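PDB 3IHU: transcriptional regulator, GntR family from Ralstonia eutropha, which probably binds DNA as a transcription factor, pairing a GntR-type winged helix-turn-helix domain with an all-helical FCD domain. Local coordinates for residues L91-R103 / D199-R213. Sequence-based numbering, arbitrary orientation.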
ATOM      1  N   LEU A  91      -2.099   9.153  -7.557  1.00 16.51           N
ATOM      2  CA  LEU A  91      -1.344   9.842  -6.515  1.00 15.40           C
ATOM      3  C   LEU A  91      -2.151  11.006  -5.937  1.00 14.66           C
ATOM      4  O   LEU A  91      -2.031  11.338  -4.803  1.00 14.15           O
ATOM      5  CB  LEU A  91      -0.040  10.351  -7.095  1.00 15.42           C
ATOM      6  CG  LEU A  91       0.982   9.284  -7.522  1.00 15.16           C
ATOM      7  CD1 LEU A  91       2.035   9.931  -8.393  1.00 16.56           C
ATOM      8  CD2 LEU A  91       1.585   8.610  -6.252  1.00 16.86           C
ATOM      9  N   ASP A  92      -2.998  11.619  -6.746  1.00 15.12           N
ATOM     10  CA  ASP A  92      -3.839  12.736  -6.281  1.00 15.73           C
ATOM     11  C   ASP A  92      -4.772  12.257  -5.147  1.00 15.87           C
ATOM     12  O   ASP A  92      -4.910  12.927  -4.098  1.00 17.01           O
ATOM     13  CB  ASP A  92      -4.675  13.312  -7.441  1.00 15.94           C
ATOM     14  CG  ASP A  92      -3.975  14.444  -8.177  1.00 19.46           C
ATOM     15  OD1 ASP A  92      -2.977  14.944  -7.641  1.00 22.65           O
ATOM     16  OD2 ASP A  92      -4.466  14.860  -9.270  1.00 22.56           O
ATOM     17  N   VAL A  93      -5.385  11.099  -5.350  1.00 14.40           N
ATOM     18  CA  VAL A  93      -6.202  10.488  -4.329  1.00 15.28           C
ATOM     19  C   VAL A  93      -5.362   9.932  -3.121  1.00 15.84           C
ATOM     20  O   VAL A  93      -5.713  10.171  -1.987  1.00 14.27           O
ATOM     21  CB  VAL A  93      -7.000   9.320  -4.914  1.00 15.26           C
ATOM     22  CG1 VAL A  93      -7.699   8.546  -3.817  1.00 15.72           C
ATOM     23  CG2 VAL A  93      -8.027   9.857  -5.994  1.00 19.01           C
ATOM     24  N   ALA A  94      -4.270   9.212  -3.394  1.00 14.79           N
ATOM     25  CA  ALA A  94      -3.400   8.712  -2.348  1.00 15.73           C
ATOM     26  C   ALA A  94      -2.852   9.808  -1.482  1.00 14.50           C
ATOM     27  O   ALA A  94      -2.745   9.637  -0.297  1.00 16.13           O
ATOM     28  CB  ALA A  94      -2.250   7.821  -2.917  1.00 14.42           C
ATOM     29  N   GLU A  95      -2.506  10.929  -2.056  1.00 14.21           N
ATOM     30  CA  GLU A  95      -2.052  12.070  -1.261  1.00 14.45           C
ATOM     31  C   GLU A  95      -3.059  12.500  -0.215  1.00 15.52           C
ATOM     32  O   GLU A  95      -2.734  12.618   0.965  1.00 17.34           O
ATOM     33  CB  GLU A  95      -1.701  13.251  -2.136  1.00 14.00           C
ATOM     34  CG  GLU A  95      -1.138  14.386  -1.394  1.00 15.28           C
ATOM     35  CD  GLU A  95      -0.718  15.508  -2.323  1.00 20.44           C
ATOM     36  OE1 GLU A  95      -0.398  15.207  -3.473  1.00 21.12           O
ATOM     37  OE2 GLU A  95      -0.676  16.668  -1.873  1.00 23.50           O
ATOM     38  N   ARG A  96      -4.284  12.661  -0.616  1.00 15.63           N
ATOM     39  CA  ARG A  96      -5.316  13.143   0.280  1.00 16.36           C
ATOM     40  C   ARG A  96      -5.733  12.075   1.265  1.00 16.46           C
ATOM     41  O   ARG A  96      -5.984  12.415   2.440  1.00 17.79           O
ATOM     42  CB  ARG A  96      -6.485  13.664  -0.505  1.00 17.36           C
ATOM     43  CG  ARG A  96      -6.058  15.046  -1.165  1.00 18.98           C
ATOM     44  CD  ARG A  96      -6.752  15.355  -2.425  1.00 22.56           C
ATOM     45  NE  ARG A  96      -6.237  16.623  -2.969  1.00 22.11           N
ATOM     46  CZ  ARG A  96      -5.157  16.782  -3.737  1.00 23.91           C
ATOM     47  NH1 ARG A  96      -4.404  15.744  -4.115  1.00 22.51           N
ATOM     48  NH2 ARG A  96      -4.847  18.018  -4.160  1.00 25.21           N
HETATM   49  N   MSE A  97      -5.755  10.816   0.823  1.00 15.63           N
HETATM   50  CA  MSE A  97      -6.169   9.708   1.709  1.00 15.82           C
HETATM   51  C   MSE A  97      -5.043   9.316   2.722  1.00 15.22           C
HETATM   52  O   MSE A  97      -5.357   8.957   3.831  1.00 16.04           O
HETATM   53  CB  MSE A  97      -6.751   8.477   0.962  1.00 14.99           C
HETATM   54  CG  MSE A  97      -8.072   8.859   0.136  1.00 14.69           C
HETATM   55 SE   MSE A  97      -9.459   9.387   1.376  0.75 12.75          SE
HETATM   56  CE  MSE A  97      -9.529  11.374   1.283  1.00 18.94           C
ATOM     57  N   THR A  98      -3.788   9.478   2.347  1.00 15.97           N
ATOM     58  CA  THR A  98      -2.665   9.191   3.266  1.00 16.03           C
ATOM     59  C   THR A  98      -2.565  10.280   4.266  1.00 16.56           C
ATOM     60  O   THR A  98      -2.267  10.064   5.424  1.00 16.99           O
ATOM     61  CB  THR A  98      -1.321   9.030   2.547  1.00 16.74           C
ATOM     62  OG1 THR A  98      -1.436   8.024   1.531  1.00 15.71           O
ATOM     63  CG2 THR A  98      -0.189   8.633   3.558  1.00 16.53           C
ATOM     64  N   GLY A  99      -2.757  11.498   3.800  1.00 16.51           N
ATOM     65  CA  GLY A  99      -2.952  12.603   4.681  1.00 17.65           C
ATOM     66  C   GLY A  99      -4.017  12.363   5.722  1.00 17.46           C
ATOM     67  O   GLY A  99      -3.783  12.583   6.900  1.00 17.43           O
ATOM     68  N   LEU A 100      -5.209  11.953   5.298  1.00 16.98           N
ATOM     69  CA  LEU A 100      -6.247  11.644   6.230  1.00 16.89           C
ATOM     70  C   LEU A 100      -5.933  10.448   7.130  1.00 16.22           C
ATOM     71  O   LEU A 100      -6.363  10.425   8.249  1.00 15.61           O
ATOM     72  CB  LEU A 100      -7.569  11.431   5.531  1.00 17.79           C
ATOM     73  CG  LEU A 100      -8.821  11.280   6.333  1.00 20.47           C
ATOM     74  CD1 LEU A 100      -8.923  12.336   7.388  1.00 19.57           C
ATOM     75  CD2 LEU A 100     -10.072  11.312   5.296  1.00 18.67           C
ATOM     76  N   LEU A 101      -5.246   9.428   6.632  1.00 16.89           N
ATOM     77  CA  LEU A 101      -4.848   8.316   7.485  1.00 15.78           C
ATOM     78  C   LEU A 101      -4.018   8.799   8.716  1.00 17.26           C
ATOM     79  O   LEU A 101      -4.274   8.384   9.861  1.00 17.68           O
ATOM     80  CB  LEU A 101      -4.034   7.337   6.680  1.00 15.77           C
ATOM     81  CG  LEU A 101      -3.548   6.053   7.362  1.00 15.02           C
ATOM     82  CD1 LEU A 101      -4.695   5.091   7.640  1.00 16.34           C
ATOM     83  CD2 LEU A 101      -2.364   5.464   6.575  1.00 14.41           C
ATOM     84  N   ALA A 102      -2.991   9.606   8.439  1.00 17.08           N
ATOM     85  CA  ALA A 102      -2.105  10.190   9.463  1.00 16.99           C
ATOM     86  C   ALA A 102      -2.917  11.093  10.361  1.00 16.77           C
ATOM     87  O   ALA A 102      -2.812  11.037  11.579  1.00 15.49           O
ATOM     88  CB  ALA A 102      -0.967  10.992   8.797  1.00 14.98           C
ATOM     89  N   ARG A 103      -3.716  11.978   9.756  1.00 16.52           N
ATOM     90  CA  ARG A 103      -4.571  12.852  10.532  1.00 16.26           C
ATOM     91  C   ARG A 103      -5.441  12.123  11.508  1.00 18.55           C
ATOM     92  O   ARG A 103      -5.468  12.451  12.706  1.00 20.14           O
ATOM     93  CB  ARG A 103      -5.446  13.706   9.628  1.00 17.57           C
ATOM     94  CG  ARG A 103      -6.347  14.710  10.380  1.00 15.25           C
ATOM     95  CD  ARG A 103      -7.355  15.404   9.437  1.00 16.41           C
ATOM     96  NE  ARG A 103      -7.973  16.454  10.220  1.00 18.74           N
ATOM     97  CZ  ARG A 103      -7.481  17.674  10.405  1.00 20.47           C
ATOM     98  NH1 ARG A 103      -6.420  18.109   9.757  1.00 22.94           N
ATOM     99  NH2 ARG A 103      -8.094  18.481  11.233  1.00 23.58           N
ATOM    100  N   ASP A 199      -3.516  18.638  12.072  1.00 22.23           N
ATOM    101  CA  ASP A 199      -3.085  19.334  10.874  1.00 23.14           C
ATOM    102  C   ASP A 199      -1.650  18.996  10.464  1.00 22.32           C
ATOM    103  O   ASP A 199      -1.366  18.859   9.266  1.00 21.36           O
ATOM    104  CB  ASP A 199      -3.216  20.849  10.988  1.00 24.41           C
ATOM    105  CG  ASP A 199      -4.656  21.348  10.941  1.00 27.11           C
ATOM    106  OD1 ASP A 199      -5.617  20.622  10.590  1.00 30.57           O
ATOM    107  OD2 ASP A 199      -4.808  22.517  11.270  1.00 31.98           O
ATOM    108  N   ALA A 200      -0.725  18.913  11.422  1.00 21.95           N
ATOM    109  CA  ALA A 200       0.660  18.597  11.086  1.00 20.42           C
ATOM    110  C   ALA A 200       0.755  17.115  10.709  1.00 18.50           C
ATOM    111  O   ALA A 200       1.548  16.766   9.859  1.00 18.40           O
ATOM    112  CB  ALA A 200       1.654  18.940  12.217  1.00 20.26           C
ATOM    113  N   ALA A 201      -0.039  16.269  11.332  1.00 17.07           N
ATOM    114  CA  ALA A 201      -0.101  14.872  10.890  1.00 17.65           C
ATOM    115  C   ALA A 201      -0.570  14.761   9.441  1.00 16.90           C
ATOM    116  O   ALA A 201       0.076  14.093   8.656  1.00 18.13           O
ATOM    117  CB  ALA A 201      -0.957  14.047  11.783  1.00 16.92           C
ATOM    118  N   GLU A 202      -1.652  15.477   9.078  1.00 18.12           N
ATOM    119  CA  GLU A 202      -2.188  15.406   7.728  1.00 16.95           C
ATOM    120  C   GLU A 202      -1.117  15.860   6.747  1.00 17.92           C
ATOM    121  O   GLU A 202      -0.925  15.234   5.689  1.00 16.04           O
ATOM    122  CB  GLU A 202      -3.457  16.260   7.540  1.00 18.17           C
ATOM    123  CG  GLU A 202      -4.101  16.011   6.157  1.00 17.33           C
ATOM    124  CD  GLU A 202      -5.464  16.687   5.999  1.00 19.82           C
ATOM    125  OE1 GLU A 202      -5.935  17.296   6.965  1.00 17.35           O
ATOM    126  OE2 GLU A 202      -6.071  16.552   4.899  1.00 21.17           O
ATOM    127  N   ALA A 203      -0.444  16.978   7.072  1.00 17.94           N
ATOM    128  CA  ALA A 203       0.585  17.488   6.204  1.00 18.43           C
ATOM    129  C   ALA A 203       1.692  16.490   6.007  1.00 18.24           C
ATOM    130  O   ALA A 203       2.206  16.358   4.904  1.00 19.23           O
ATOM    131  CB  ALA A 203       1.138  18.834   6.715  1.00 19.13           C
ATOM    132  N   ALA A 204       2.090  15.790   7.062  1.00 17.70           N
ATOM    133  CA  ALA A 204       3.142  14.800   6.916  1.00 16.78           C
ATOM    134  C   ALA A 204       2.716  13.583   6.047  1.00 16.38           C
ATOM    135  O   ALA A 204       3.519  13.055   5.263  1.00 14.88           O
ATOM    136  CB  ALA A 204       3.643  14.332   8.279  1.00 16.20           C
ATOM    137  N   GLY A 205       1.488  13.136   6.190  1.00 15.43           N
ATOM    138  CA  GLY A 205       1.010  12.039   5.345  1.00 16.48           C
ATOM    139  C   GLY A 205       0.953  12.462   3.879  1.00 16.72           C
ATOM    140  O   GLY A 205       1.389  11.744   3.006  1.00 17.47           O
ATOM    141  N   ALA A 206       0.465  13.656   3.610  1.00 17.62           N
ATOM    142  CA  ALA A 206       0.390  14.152   2.231  1.00 17.99           C
ATOM    143  C   ALA A 206       1.795  14.405   1.665  1.00 18.48           C
ATOM    144  O   ALA A 206       2.090  14.083   0.507  1.00 19.02           O
ATOM    145  CB  ALA A 206      -0.465  15.379   2.150  1.00 17.91           C
ATOM    146  N   ALA A 207       2.689  14.903   2.512  1.00 18.38           N
ATOM    147  CA  ALA A 207       4.080  15.124   2.122  1.00 17.46           C
ATOM    148  C   ALA A 207       4.687  13.886   1.503  1.00 17.10           C
ATOM    149  O   ALA A 207       5.431  13.981   0.526  1.00 17.93           O
ATOM    150  CB  ALA A 207       4.975  15.606   3.372  1.00 17.53           C
ATOM    151  N   HIS A 208       4.426  12.725   2.074  1.00 16.82           N
ATOM    152  CA  HIS A 208       5.051  11.508   1.577  1.00 16.39           C
ATOM    153  C   HIS A 208       4.660  11.340   0.087  1.00 16.86           C
ATOM    154  O   HIS A 208       5.503  11.118  -0.787  1.00 17.34           O
ATOM    155  CB  HIS A 208       4.555  10.294   2.371  1.00 17.37           C
ATOM    156  CG  HIS A 208       4.922   8.979   1.747  1.00 16.68           C
ATOM    157  ND1 HIS A 208       6.185   8.704   1.284  1.00 21.43           N
ATOM    158  CD2 HIS A 208       4.167   7.900   1.440  1.00 21.46           C
ATOM    159  CE1 HIS A 208       6.213   7.481   0.779  1.00 20.26           C
ATOM    160  NE2 HIS A 208       4.995   6.980   0.849  1.00 21.19           N
ATOM    161  N   VAL A 209       3.370  11.426  -0.198  1.00 15.82           N
ATOM    162  CA  VAL A 209       2.891  11.208  -1.586  1.00 15.48           C
ATOM    163  C   VAL A 209       3.406  12.269  -2.538  1.00 15.49           C
ATOM    164  O   VAL A 209       3.753  11.958  -3.669  1.00 16.54           O
ATOM    165  CB  VAL A 209       1.383  11.046  -1.638  1.00 14.06           C
ATOM    166  CG1 VAL A 209       0.892  10.796  -3.109  1.00 14.70           C
ATOM    167  CG2 VAL A 209       0.976   9.901  -0.703  1.00 13.74           C
ATOM    168  N   LYS A 210       3.461  13.508  -2.090  1.00 16.59           N
ATOM    169  CA  LYS A 210       4.102  14.565  -2.875  1.00 18.21           C
ATOM    170  C   LYS A 210       5.546  14.207  -3.264  1.00 17.47           C
ATOM    171  O   LYS A 210       5.988  14.463  -4.389  1.00 16.67           O
ATOM    172  CB  LYS A 210       4.101  15.876  -2.073  1.00 19.48           C
ATOM    173  CG  LYS A 210       2.779  16.563  -1.844  1.00 22.15           C
ATOM    174  CD  LYS A 210       3.058  17.861  -0.993  1.00 25.15           C
ATOM    175  CE  LYS A 210       1.809  18.444  -0.443  1.00 25.65           C
ATOM    176  NZ  LYS A 210       0.999  18.836  -1.588  1.00 28.22           N
ATOM    177  N   ASN A 211       6.279  13.579  -2.350  1.00 17.92           N
ATOM    178  CA  ASN A 211       7.662  13.128  -2.662  1.00 18.91           C
ATOM    179  C   ASN A 211       7.698  12.037  -3.665  1.00 18.76           C
ATOM    180  O   ASN A 211       8.519  12.090  -4.572  1.00 19.06           O
ATOM    181  CB  ASN A 211       8.436  12.665  -1.406  1.00 18.87           C
ATOM    182  CG  ASN A 211       8.782  13.812  -0.487  1.00 21.86           C
ATOM    183  OD1 ASN A 211       8.775  14.967  -0.905  1.00 25.19           O
ATOM    184  ND2 ASN A 211       9.080  13.508   0.780  1.00 25.01           N
ATOM    185  N   VAL A 212       6.801  11.049  -3.534  1.00 17.78           N
ATOM    186  CA  VAL A 212       6.676  10.021  -4.541  1.00 17.77           C
ATOM    187  C   VAL A 212       6.352  10.619  -5.941  1.00 16.90           C
ATOM    188  O   VAL A 212       7.016  10.296  -6.919  1.00 15.69           O
ATOM    189  CB  VAL A 212       5.663   8.939  -4.120  1.00 18.93           C
ATOM    190  CG1 VAL A 212       5.443   7.920  -5.221  1.00 17.92           C
ATOM    191  CG2 VAL A 212       6.105   8.301  -2.794  1.00 16.30           C
ATOM    192  N   ARG A 213       5.383  11.526  -6.017  1.00 16.34           N
ATOM    193  CA  ARG A 213       5.031  12.179  -7.286  1.00 17.01           C
ATOM    194  C   ARG A 213       6.239  12.917  -7.890  1.00 17.30           C
ATOM    195  O   ARG A 213       6.560  12.733  -9.051  1.00 18.12           O
ATOM    196  CB  ARG A 213       3.899  13.188  -7.097  1.00 17.00           C
ATOM    197  CG  ARG A 213       3.464  13.872  -8.433  1.00 18.71           C
ATOM    198  CD  ARG A 213       2.583  15.077  -8.204  1.00 20.66           C
ATOM    199  NE  ARG A 213       1.342  14.606  -7.657  1.00 24.02           N
ATOM    200  CZ  ARG A 213       0.933  14.705  -6.392  1.00 29.13           C
ATOM    201  NH1 ARG A 213       1.651  15.343  -5.460  1.00 29.63           N
ATOM    202  NH2 ARG A 213      -0.244  14.145  -6.046  1.00 27.32           N
TER
HETATM  203  O   HOH W   1      -0.717  13.800  -8.946  1.00 24.03           O
HETATM  204  O   HOH W   2      -5.060  14.880   3.119  1.00 24.05           O
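Glu95 lays its CB and CG over Val209 and Ala206 as a knob among Ala206, Val209, Lys210 and Arg213, joining the first and last helices of the FCD helical bundle, 84-105 and 198-219. The segments run roughly antiparallel (144°) with axes 6.8 Å apart at their closest. That closeness rests on two glycines, the CA atoms of Gly99 and Gly205 being 4.1 Å from each other; with no side chains between them, Gly99 N lies against Gly205 C. Here backbone meets backbone, and Glu202 CA points its hydrogen at Gly99 O. Val209 returns the knob, sitting among Leu91, Ala94, Glu95 and Thr98, and its CG1 lies 3.9 Å from Leu91 CD2. On the inner side, Leu91 and Ala94 continue onto Met166, and Ala102 onto helix 179-195.

Salt-bridge networks flank the glycine crossing along one margin. With its chain extended, Glu95 carries its carboxylate past Ala206 and divides it between two cations: OE2 takes Lys210 NZ at 2.8 Å, while OE1 receives both NH1 and NH2 of Arg213, end-on and within the guanidinium plane. The carboxylate itself is turned 51° from that plane. Three bonds thus hold this buried acid and would probably stabilise its charged form. Arg213 bends at chi3 (-67°) to present its guanidinium, and NH2 also forms a salt bridge with Asp92 OD1; water 1 links that oxygen to Arg213 NE.

Toward the other end, Arg103 runs past Glu202, CB against CB, and lies alongside Asp199, pointing the same way. Its NH1 approaches Glu202 OE1 nearly along the C-O axis, but the oxygen is tilted from the guanidinium plane; Glu202 OE2 accepts from water 2, itself bound to Arg96 O. The same NH1 gives a straighter bond, 2.8 Å long, to the anti lone pair of Asp199 OD1.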